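PDB 4ZKQ: uncharacterized protein from Cricetid herpesvirus 2, which is a viral chemokine-binding protein that probably acts as a decoy receptor, capturing host chemokines. Local coordinates for residues A310-T315 with G377-K382; A322-A327 with C347-L352. All coordinates share one frame; numbering follows the deposited sequence.

Interaction 1: A310-T315 with G377-K382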
loop_
_atom_site.group_PDB
_atom_site.type_symbol
_atom_site.label_atom_id
_atom_site.label_comp_id
_atom_site.label_asym_id
_atom_site.label_seq_id
_atom_site.Cartn_x
_atom_site.Cartn_y
_atom_site.Cartn_z
ATOM N N ALA A 310 -6.887 4.952 10.709
ATOM C CA ALA A 310 -5.884 4.563 11.688
ATOM C C ALA A 310 -5.484 3.118 11.438
ATOM O O ALA A 310 -6.339 2.235 11.392
ATOM C CB ALA A 310 -6.412 4.749 13.114
ATOM N N SER A 311 -4.186 2.890 11.236
ATOM C CA SER A 311 -3.650 1.548 11.056
ATOM C C SER A 311 -2.681 1.279 12.188
ATOM O O SER A 311 -1.825 2.110 12.469
ATOM C CB SER A 311 -2.928 1.404 9.712
ATOM O OG SER A 311 -3.708 1.889 8.639
ATOM N N VAL A 312 -2.804 0.123 12.827
ATOM C CA VAL A 312 -1.880 -0.239 13.894
ATOM C C VAL A 312 -1.462 -1.681 13.724
ATOM O O VAL A 312 -2.279 -2.544 13.402
ATOM C CB VAL A 312 -2.502 -0.018 15.293
ATOM C CG1 VAL A 312 -3.767 -0.842 15.469
ATOM C CG2 VAL A 312 -1.486 -0.323 16.401
ATOM N N TRP A 313 -0.177 -1.945 13.919
ATOM C CA TRP A 313 0.284 -3.316 13.926
ATOM C C TRP A 313 1.420 -3.491 14.909
ATOM O O TRP A 313 2.047 -2.521 15.323
ATOM C CB TRP A 313 0.707 -3.755 12.523
ATOM C CG TRP A 313 1.879 -3.039 11.957
ATOM C CD1 TRP A 313 1.859 -1.901 11.202
ATOM C CD2 TRP A 313 3.251 -3.417 12.076
ATOM N NE1 TRP A 313 3.136 -1.549 10.843
ATOM C CE2 TRP A 313 4.013 -2.466 11.369
ATOM C CE3 TRP A 313 3.914 -4.474 12.711
ATOM C CZ2 TRP A 313 5.396 -2.531 11.284
ATOM C CZ3 TRP A 313 5.289 -4.539 12.625
ATOM C CH2 TRP A 313 6.016 -3.576 11.918
ATOM N N GLY A 314 1.677 -4.734 15.293
ATOM C CA GLY A 314 2.769 -5.005 16.203
ATOM C C GLY A 314 3.298 -6.414 16.080
ATOM O O GLY A 314 2.698 -7.265 15.431
ATOM N N THR A 315 4.448 -6.635 16.704
ATOM C CA THR A 315 5.076 -7.943 16.771
ATOM C C THR A 315 5.866 -8.001 18.071
ATOM O O THR A 315 6.495 -7.015 18.457
ATOM C CB THR A 315 6.008 -8.212 15.564
ATOM O OG1 THR A 315 6.597 -9.511 15.692
ATOM C CG2 THR A 315 7.111 -7.164 15.478
ATOM N N GLY A 377 9.201 -6.164 22.016
ATOM C CA GLY A 377 7.955 -5.843 21.343
ATOM C C GLY A 377 8.015 -4.540 20.562
ATOM O O GLY A 377 8.724 -3.608 20.947
ATOM N N PHE A 378 7.275 -4.481 19.456
ATOM C CA PHE A 378 7.210 -3.284 18.621
ATOM C C PHE A 378 5.788 -3.053 18.142
ATOM O O PHE A 378 5.120 -3.990 17.714
ATOM C CB PHE A 378 8.145 -3.410 17.421
ATOM C CG PHE A 378 8.009 -2.296 16.412
ATOM C CD1 PHE A 378 8.707 -1.110 16.567
ATOM C CD2 PHE A 378 7.201 -2.447 15.293
ATOM C CE1 PHE A 378 8.595 -0.090 15.631
ATOM C CE2 PHE A 378 7.086 -1.434 14.358
ATOM C CZ PHE A 378 7.781 -0.256 14.525
ATOM N N VAL A 379 5.339 -1.807 18.237
ATOM C CA VAL A 379 4.038 -1.399 17.725
ATOM C C VAL A 379 4.207 -0.139 16.880
ATOM O O VAL A 379 4.972 0.767 17.236
ATOM C CB VAL A 379 3.025 -1.137 18.871
ATOM C CG1 VAL A 379 1.717 -0.549 18.329
ATOM C CG2 VAL A 379 2.750 -2.417 19.649
ATOM N N PHE A 380 3.503 -0.106 15.750
ATOM C CA PHE A 380 3.443 1.062 14.885
ATOM C C PHE A 380 1.998 1.506 14.703
ATOM O O PHE A 380 1.143 0.704 14.334
ATOM C CB PHE A 380 4.061 0.766 13.520
ATOM C CG PHE A 380 4.100 1.956 12.605
ATOM C CD1 PHE A 380 4.828 3.077 12.946
ATOM C CD2 PHE A 380 3.407 1.954 11.408
ATOM C CE1 PHE A 380 4.871 4.177 12.116
ATOM C CE2 PHE A 380 3.448 3.047 10.571
ATOM C CZ PHE A 380 4.183 4.163 10.923
ATOM N N LEU A 381 1.740 2.779 14.974
ATOM C CA LEU A 381 0.433 3.380 14.751
ATOM C C LEU A 381 0.563 4.478 13.721
ATOM O O LEU A 381 1.370 5.389 13.887
ATOM C CB LEU A 381 -0.132 3.954 16.054
ATOM C CG LEU A 381 -1.395 4.811 15.928
ATOM C CD1 LEU A 381 -2.574 3.954 15.468
ATOM C CD2 LEU A 381 -1.701 5.503 17.245
ATOM N N LYS A 382 -0.230 4.392 12.661
ATOM C CA LYS A 382 -0.308 5.477 11.698
ATOM C C LYS A 382 -1.737 5.991 11.645
ATOM O O LYS A 382 -2.690 5.216 11.642
ATOM C CB LYS A 382 0.149 5.032 10.310
ATOM C CG LYS A 382 0.095 6.159 9.281
ATOM C CD LYS A 382 0.812 5.816 7.986
ATOM C CE LYS A 382 0.121 4.697 7.243
ATOM N NZ LYS A 382 0.691 4.520 5.876
#
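W313 and F380 meet across neighbouring antiparallel strands of a beta sheet, and with F378 they form an aromatic cluster on one face of it. The indole lies over the partner strand because CG sits between the backbone N and the carbonyl carbon (chi1 65°). F380 puts its CB, not its ring, over one indole face, a CH-pi contact 4.0 Å from the centroid of the five-membered ring. The F380 ring then continues past the pyrrole side, presenting its edge to W313 NE1. At the other end of the indole, W313 CH2 comes to 3.4 Å from F378 CE2 near the plane of the phenyl ring, the two rings inclined at 55°. Both phenylalanines carry CG anti to the backbone N, and they are two residues apart, which spaces their rings along the indole. W313 NE1 donates to T80 O, and K382 NZ on the same face bonds to T80 OG1 and I79 O, tying this side to a loop of the N-terminal half of the chain. V312, V379 and L381 point to the reverse face, toward strand 350-355. Three pairs of backbone hydrogen bonds set the register, S311 with K382, W313 with F380 and T315 with F378. Between the last two pairs, G314 CA lies 3.0 Å from F378 O.

Interaction 2: A322-A327 with C347-L352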
loop_
_atom_site.group_PDB
_atom_site.type_symbol
_atom_site.label_atom_id
_atom_site.label_comp_id
_atom_site.label_asym_id
_atom_site.label_seq_id
_atom_site.Cartn_x
_atom_site.Cartn_y
_atom_site.Cartn_z
ATOM N N ALA A 322 5.113 -13.235 13.043
ATOM C CA ALA A 322 3.748 -13.219 13.559
ATOM C C ALA A 322 3.318 -11.783 13.836
ATOM O O ALA A 322 3.669 -11.208 14.866
ATOM C CB ALA A 322 3.634 -14.066 14.809
ATOM N N TYR A 323 2.562 -11.209 12.903
ATOM C CA TYR A 323 2.136 -9.818 12.997
ATOM C C TYR A 323 0.688 -9.710 13.442
ATOM O O TYR A 323 -0.171 -10.440 12.959
ATOM C CB TYR A 323 2.323 -9.109 11.649
ATOM C CG TYR A 323 3.772 -8.945 11.253
ATOM C CD1 TYR A 323 4.510 -7.856 11.689
ATOM C CD2 TYR A 323 4.403 -9.885 10.452
ATOM C CE1 TYR A 323 5.838 -7.706 11.336
ATOM C CE2 TYR A 323 5.729 -9.743 10.093
ATOM C CZ TYR A 323 6.441 -8.652 10.538
ATOM O OH TYR A 323 7.760 -8.506 10.183
ATOM N N GLU A 324 0.436 -8.797 14.376
ATOM C CA GLU A 324 -0.922 -8.431 14.764
ATOM C C GLU A 324 -1.229 -7.098 14.098
ATOM O O GLU A 324 -0.394 -6.201 14.129
ATOM C CB GLU A 324 -1.060 -8.308 16.286
ATOM C CG GLU A 324 -0.551 -9.497 17.091
ATOM C CD GLU A 324 -1.558 -10.628 17.206
ATOM O OE1 GLU A 324 -2.738 -10.437 16.842
ATOM O OE2 GLU A 324 -1.163 -11.715 17.672
ATOM N N SER A 325 -2.406 -6.966 13.491
ATOM C CA SER A 325 -2.775 -5.722 12.821
ATOM C C SER A 325 -4.276 -5.457 12.893
ATOM O O SER A 325 -5.086 -6.371 12.757
ATOM C CB SER A 325 -2.334 -5.756 11.354
ATOM O OG SER A 325 -2.580 -4.512 10.724
ATOM N N CYS A 326 -4.621 -4.195 13.115
ATOM C CA CYS A 326 -6.001 -3.736 13.123
ATOM C C CYS A 326 -6.057 -2.393 12.413
ATOM O O CYS A 326 -5.036 -1.709 12.292
ATOM C CB CYS A 326 -6.532 -3.608 14.554
ATOM S SG CYS A 326 -6.289 -5.096 15.546
ATOM N N ALA A 327 -7.242 -2.016 11.945
ATOM C CA ALA A 327 -7.427 -0.705 11.340
ATOM C C ALA A 327 -8.784 -0.137 11.725
ATOM O O ALA A 327 -9.721 -0.889 11.976
ATOM C CB ALA A 327 -7.280 -0.788 9.833
ATOM N N CYS A 347 -10.464 -6.738 17.294
ATOM C CA CYS A 347 -9.062 -6.363 17.454
ATOM C C CYS A 347 -8.662 -6.562 18.902
ATOM O O CYS A 347 -8.865 -5.690 19.745
ATOM C CB CYS A 347 -8.814 -4.916 17.034
ATOM S SG CYS A 347 -7.099 -4.387 17.265
ATOM N N TYR A 348 -8.082 -7.719 19.188
ATOM C CA TYR A 348 -7.749 -8.070 20.559
ATOM C C TYR A 348 -6.545 -7.304 21.113
ATOM O O TYR A 348 -6.583 -6.853 22.257
ATOM C CB TYR A 348 -7.501 -9.577 20.658
ATOM C CG TYR A 348 -8.765 -10.409 20.568
ATOM C CD1 TYR A 348 -9.919 -10.037 21.248
ATOM C CD2 TYR A 348 -8.805 -11.564 19.798
ATOM C CE1 TYR A 348 -11.072 -10.791 21.169
ATOM C CE2 TYR A 348 -9.955 -12.325 19.714
ATOM C CZ TYR A 348 -11.086 -11.933 20.401
ATOM O OH TYR A 348 -12.235 -12.686 20.320
ATOM N N PRO A 349 -5.476 -7.142 20.310
ATOM C CA PRO A 349 -4.271 -6.500 20.855
ATOM C C PRO A 349 -4.395 -4.999 21.117
ATOM O O PRO A 349 -3.712 -4.494 22.009
ATOM C CB PRO A 349 -3.216 -6.745 19.766
ATOM C CG PRO A 349 -3.775 -7.784 18.878
ATOM C CD PRO A 349 -5.255 -7.632 18.940
ATOM N N PHE A 350 -5.239 -4.297 20.365
ATOM C CA PHE A 350 -5.230 -2.836 20.405
ATOM C C PHE A 350 -6.591 -2.210 20.636
ATOM O O PHE A 350 -7.609 -2.697 20.143
ATOM C CB PHE A 350 -4.657 -2.288 19.100
ATOM C CG PHE A 350 -3.348 -2.915 18.698
ATOM C CD1 PHE A 350 -2.198 -2.669 19.423
ATOM C CD2 PHE A 350 -3.269 -3.728 17.582
ATOM C CE1 PHE A 350 -0.990 -3.233 19.048
ATOM C CE2 PHE A 350 -2.066 -4.296 17.201
ATOM C CZ PHE A 350 -0.923 -4.046 17.935
ATOM N N ARG A 351 -6.587 -1.113 21.384
ATOM C CA ARG A 351 -7.757 -0.256 21.510
ATOM C C ARG A 351 -7.333 1.170 21.240
ATOM O O ARG A 351 -6.317 1.641 21.751
ATOM C CB ARG A 351 -8.401 -0.366 22.895
ATOM C CG ARG A 351 -9.674 0.471 23.042
ATOM C CD ARG A 351 -10.188 0.527 24.482
ATOM N NE ARG A 351 -10.346 -0.803 25.075
ATOM C CZ ARG A 351 -9.539 -1.329 25.995
ATOM N NH1 ARG A 351 -8.497 -0.648 26.463
ATOM N NH2 ARG A 351 -9.781 -2.549 26.457
ATOM N N LEU A 352 -8.122 1.855 20.424
ATOM C CA LEU A 352 -7.830 3.221 20.047
ATOM C C LEU A 352 -9.026 4.087 20.406
ATOM O O LEU A 352 -10.160 3.767 20.056
ATOM C CB LEU A 352 -7.518 3.300 18.552
ATOM C CG LEU A 352 -6.978 4.615 18.004
ATOM C CD1 LEU A 352 -5.581 4.866 18.522
ATOM C CD2 LEU A 352 -6.979 4.580 16.483
#
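C326 and C347 are joined by a disulfide that bridges the two layers of a beta sandwich, from strand 324-330 to the turn leading into strand 350-355. From the C326 backbone the CB points toward 347-352 and stands 3.6 Å from C347 CB. The next atom, SG, is anti to the carbonyl carbon (chi1 -52°) and bonds to C347 SG at 2.0 Å, with a torsion of 91° about the S-S bond, close to the relaxed value for a disulfide. C326 SG also lies at the edge of the F350 ring, near its plane, 3.9 Å from F350 CD2, which makes a sulfur-aromatic contact through the rim. Further along that rim F350 CE2 faces E324 O, while P349 CB covers one face of the ring above its centre. F350 also packs on V312 and V379, which places the ring between the layers beside the disulfide. No hydrogen bond crosses between 322-327 and 347-352; covalent linkage and packing do the joining. Strand 324-330 instead pairs through its backbone with strand 308-315, and P349 bonds through its backbone to R366. E324 bends at chi2 and crosses the proline ring at about a right angle, CB lying 3.8 Å from P349 CG. That bend swings one carboxylate oxygen back to the same carbon, E324 OE1 lying 3.5 Å from P349 CG.

Both contacts are buried and share one sheet: strand 308-315 lies between 378-384 of interaction 1 and 324-330 of interaction 2. Interaction 1 works within that sheet, as a regular ladder of backbone hydrogen bonds with an aromatic cluster on one face. Interaction 2 instead runs from this sheet to the layer that packs on it, and relies on a covalent sulfur bridge and side-chain packing, with no hydrogen bond across. Their backbones join directly, G314 N meeting E324 O at 2.8 Å and V312 O meeting C326 N at 2.9 Å. Neither is sealed completely: W313, T315 and F378 in interaction 1 and E324 in interaction 2 remain partly exposed.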